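Local atomic coordinates of hypothetical protein AF1796 (Archaeoglobus fulgidus, PDB entry 1VIM), a protein that is of unknown function but may bind a carbohydrate derivative and act as an isomerase of the SIS family. Residues Met67-Met70 / His71-Tyr74; Ile168-Asp171 / Ala172-Ala175. One frame throughout, in Å; residues are numbered along the deposited sequence.

Contact 1: residues Met67-Met70 / His71-Tyr74; sequences MRLM and HLGY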
loop_
_atom_site.group_PDB
_atom_site.type_symbol
_atom_site.label_atom_id
_atom_site.label_comp_id
_atom_site.label_asym_id
_atom_site.label_seq_id
_atom_site.Cartn_x
_atom_site.Cartn_y
_atom_site.Cartn_z
ATOM N N MET A 67 6.657 7.141 -9.700
ATOM C CA MET A 67 6.251 6.333 -10.826
ATOM C C MET A 67 6.723 7.001 -12.134
ATOM O O MET A 67 7.263 6.353 -13.016
ATOM C CB MET A 67 4.738 6.150 -10.827
ATOM C CG MET A 67 4.264 5.267 -11.989
ATOM S SD MET A 67 2.510 5.117 -12.160
ATOM C CE MET A 67 2.092 3.996 -10.796
ATOM N N ARG A 68 6.551 8.318 -12.249
ATOM C CA ARG A 68 7.025 9.024 -13.439
ATOM C C ARG A 68 8.539 9.001 -13.566
ATOM O O ARG A 68 9.064 8.878 -14.694
ATOM C CB ARG A 68 6.560 10.471 -13.415
ATOM C CG ARG A 68 5.237 10.638 -14.010
ATOM C CD ARG A 68 5.205 10.525 -15.585
ATOM N NE ARG A 68 3.836 10.818 -15.899
ATOM C CZ ARG A 68 2.870 9.940 -15.906
ATOM N NH1 ARG A 68 3.143 8.635 -15.789
ATOM N NH2 ARG A 68 1.616 10.355 -16.066
ATOM N N LEU A 69 9.270 9.146 -12.466
ATOM C CA LEU A 69 10.731 9.026 -12.556
ATOM C C LEU A 69 11.106 7.647 -13.080
ATOM O O LEU A 69 12.057 7.519 -13.853
ATOM C CB LEU A 69 11.410 9.303 -11.199
ATOM C CG LEU A 69 11.383 10.752 -10.695
ATOM C CD1 LEU A 69 12.017 10.790 -9.324
ATOM C CD2 LEU A 69 12.064 11.716 -11.668
ATOM N N MET A 70 10.373 6.612 -12.670
ATOM C CA MET A 70 10.625 5.276 -13.194
ATOM C C MET A 70 10.372 5.265 -14.710
ATOM O O MET A 70 11.177 4.735 -15.488
ATOM C CB MET A 70 9.808 4.231 -12.421
ATOM C CG MET A 70 9.997 2.789 -12.950
ATOM S SD MET A 70 8.982 2.346 -14.353
ATOM C CE MET A 70 7.302 2.325 -13.572
ATOM N N HIS A 71 9.285 5.882 -15.140
ATOM C CA HIS A 71 8.984 5.986 -16.574
ATOM C C HIS A 71 10.092 6.661 -17.358
ATOM O O HIS A 71 10.322 6.269 -18.510
ATOM C CB HIS A 71 7.661 6.713 -16.834
ATOM C CG HIS A 71 6.468 6.006 -16.260
ATOM N ND1 HIS A 71 5.272 6.640 -16.003
ATOM C CD2 HIS A 71 6.287 4.708 -15.893
ATOM C CE1 HIS A 71 4.414 5.770 -15.487
ATOM N NE2 HIS A 71 5.013 4.595 -15.392
ATOM N N LEU A 72 10.751 7.642 -16.751
ATOM C CA LEU A 72 11.851 8.380 -17.376
ATOM C C LEU A 72 13.163 7.599 -17.395
ATOM O O LEU A 72 14.154 8.067 -18.013
ATOM C CB LEU A 72 12.056 9.723 -16.660
ATOM C CG LEU A 72 10.888 10.712 -16.744
ATOM C CD1 LEU A 72 11.166 11.914 -15.841
ATOM C CD2 LEU A 72 10.698 11.176 -18.145
ATOM N N GLY A 73 13.198 6.457 -16.708
ATOM C CA GLY A 73 14.370 5.590 -16.718
ATOM C C GLY A 73 15.279 5.720 -15.516
ATOM O O GLY A 73 16.354 5.114 -15.500
ATOM N N TYR A 74 14.848 6.451 -14.481
ATOM C CA TYR A 74 15.647 6.523 -13.260
ATOM C C TYR A 74 15.468 5.272 -12.408
ATOM O O TYR A 74 14.433 4.577 -12.489
ATOM C CB TYR A 74 15.271 7.748 -12.407
ATOM C CG TYR A 74 15.621 9.075 -13.041
ATOM C CD1 TYR A 74 16.924 9.552 -12.998
ATOM C CD2 TYR A 74 14.659 9.837 -13.690
ATOM C CE1 TYR A 74 17.263 10.762 -13.591
ATOM C CE2 TYR A 74 14.982 11.067 -14.281
ATOM C CZ TYR A 74 16.285 11.513 -14.221
ATOM O OH TYR A 74 16.612 12.725 -14.791
HETATM O O HOH W 1 13.247 3.107 -14.720
#
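His71 N and Leu72 N still hydrogen-bond to Met67 O and Arg68 O as helix 56-71 runs out, and the chain then curls so that Tyr74 N donates to Leu69 O at 3.1 Å and Gly73 N to Met70 O. Within the last turn the imidazole of His71 carries the side-chain contact. With chi1 at -62°, its CG lies beside its own backbone N, and the ring folds back along the helix until Met67 O sits over the centre of one face, 3.3 Å above the plane. At the ring edge, Arg68 NH1 donates to His71 ND1 at 2.9 Å, lying almost exactly in the imidazole plane, with the guanidinium turned only 26° from it. This bond, though bent, fixes ND1 as an acceptor. The methionines add apolar contacts: Met67 CG lies 3.5 Å from His71 CE1, and Met70 CE approaches His71 CD2 as closely. A leucine in place of His71 would probably leave Arg68 NH1 without this acceptor and let the guanidinium turn, though its NH2 is also held by Thr160 of the second subunit. The two bonds from Gly73 N and Tyr74 N, with Gly73 at a positive phi of 100°, make a Schellman motif; at those backbone angles a CB would be jammed against the preceding carbonyl, which explains the glycine. Beyond the glycine, Tyr74 lays CD2 against Leu69 CD2 at 3.8 Å, while the tyrosine hydroxyl bonds to Asp45. A water donates to both Met70 O and Tyr74 O, bridging the turn.

Contact 2: residues Ile168-Asp171 / Ala172-Ala175; sequences IFLD and ALVA
Leu173 swings CG anti to its backbone N (chi1 -174°), and Phe169, one turn earlier, does likewise at 166°, which brings Leu173 CD1 to 4.3 Å from Phe169 CZ, oblique to the ring. The other methyl, Leu173 CD2, lies equally far from CD2 of Leu170, so the leucine meets two side chains of the preceding turn by loose apolar contact. Four successive i to i+4 hydrogen bonds, from Ala172 N to Ile168 O through Ala175 N to Asp171 O, mark an uninterrupted alpha-helix; the shortest, Leu173 N to Phe169 O, is 2.8 Å. Val174 CG2 lies 3.4 Å from Leu170 O. Ala172 adds only a methyl, with CB 3.3 Å from Phe169 O, and it also packs on Phe17 of the second subunit. The buried carboxylate of Asp171 forms a salt bridge through OD1 with Arg57 of the second subunit, a pairing likely to favour its ionised form. Within the chain, Phe169 and Leu173 pack on Val37 of helix 34-46, whereas Leu170 and Leu173 meet Phe65 of helix 56-71; Phe169 also reaches Val140, just beyond strand 136-139.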
loop_
_atom_site.group_PDB
_atom_site.type_symbol
_atom_site.label_atom_id
_atom_site.label_comp_id
_atom_site.label_asym_id
_atom_site.label_seq_id
_atom_site.Cartn_x
_atom_site.Cartn_y
_atom_site.Cartn_z
ATOM N N ILE A 168 1.248 19.514 -9.330
ATOM C CA ILE A 168 1.358 20.175 -10.627
ATOM C C ILE A 168 2.820 20.543 -10.905
ATOM O O ILE A 168 3.331 20.334 -12.018
ATOM C CB ILE A 168 0.455 21.429 -10.632
ATOM C CG1 ILE A 168 -1.007 21.002 -10.726
ATOM C CG2 ILE A 168 0.811 22.339 -11.814
ATOM C CD1 ILE A 168 -1.993 22.084 -10.315
ATOM N N PHE A 169 3.520 21.061 -9.891
ATOM C CA PHE A 169 4.941 21.323 -10.012
ATOM C C PHE A 169 5.739 20.084 -10.418
ATOM O O PHE A 169 6.609 20.146 -11.298
ATOM C CB PHE A 169 5.532 21.908 -8.722
ATOM C CG PHE A 169 7.020 21.879 -8.716
ATOM C CD1 PHE A 169 7.745 22.715 -9.570
ATOM C CD2 PHE A 169 7.694 20.941 -7.951
ATOM C CE1 PHE A 169 9.126 22.622 -9.598
ATOM C CE2 PHE A 169 9.068 20.866 -7.963
ATOM C CZ PHE A 169 9.784 21.697 -8.795
ATOM N N LEU A 170 5.495 18.960 -9.744
ATOM C CA LEU A 170 6.279 17.739 -10.041
ATOM C C LEU A 170 5.996 17.238 -11.464
ATOM O O LEU A 170 6.909 16.744 -12.141
ATOM C CB LEU A 170 6.025 16.677 -8.977
ATOM C CG LEU A 170 6.631 17.095 -7.625
ATOM C CD1 LEU A 170 6.124 16.203 -6.481
ATOM C CD2 LEU A 170 8.139 17.089 -7.659
ATOM N N ASP A 171 4.752 17.379 -11.929
ATOM C CA ASP A 171 4.458 17.024 -13.320
ATOM C C ASP A 171 5.118 18.014 -14.292
ATOM O O ASP A 171 5.594 17.612 -15.368
ATOM C CB ASP A 171 2.965 16.983 -13.600
ATOM C CG ASP A 171 2.300 15.772 -13.051
ATOM O OD1 ASP A 171 2.911 14.688 -13.002
ATOM O OD2 ASP A 171 1.117 15.842 -12.668
ATOM N N ALA A 172 5.231 19.277 -13.898
ATOM C CA ALA A 172 5.967 20.262 -14.704
ATOM C C ALA A 172 7.452 19.917 -14.778
ATOM O O ALA A 172 8.101 20.070 -15.841
ATOM C CB ALA A 172 5.781 21.665 -14.152
ATOM N N LEU A 173 8.007 19.465 -13.655
ATOM C CA LEU A 173 9.394 19.061 -13.592
ATOM C C LEU A 173 9.629 17.864 -14.527
ATOM O O LEU A 173 10.650 17.810 -15.224
ATOM C CB LEU A 173 9.768 18.742 -12.134
ATOM C CG LEU A 173 11.230 18.444 -11.878
ATOM C CD1 LEU A 173 11.984 19.752 -11.910
ATOM C CD2 LEU A 173 11.331 17.849 -10.486
ATOM N N VAL A 174 8.697 16.915 -14.548
ATOM C CA VAL A 174 8.787 15.779 -15.475
ATOM C C VAL A 174 8.835 16.275 -16.918
ATOM O O VAL A 174 9.644 15.807 -17.701
ATOM C CB VAL A 174 7.610 14.789 -15.261
ATOM C CG1 VAL A 174 7.486 13.826 -16.428
ATOM C CG2 VAL A 174 7.834 14.004 -13.986
ATOM N N ALA A 175 7.966 17.220 -17.279
ATOM C CA ALA A 175 7.970 17.777 -18.628
ATOM C C ALA A 175 9.353 18.347 -18.956
ATOM O O ALA A 175 9.857 18.183 -20.076
ATOM C CB ALA A 175 6.909 18.838 -18.728
#

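In the fold
Followed from the N terminus, the two contacts come in series, each local and neither enclosing nor crossing the other. Contact 1 closes the turn that ends helix 56-71 and sends the chain into strand 76-78, the outermost strand on one side of the parallel sheet within this chain. The chain then forms strands 92-96, 118-123 and 136-139 before contact 2 opens inside helix 160-181, where it closes no loop but continues the helix. Their centres are 13 Å apart, yet they touch directly: Val174 packs through CG2 on Arg68 CB and through CG1 on Leu72 CD1. Helix 56-71 is thereby joined to helix 160-181, and residues of both contacts also meet the second subunit, linking this helix pair to the assembly.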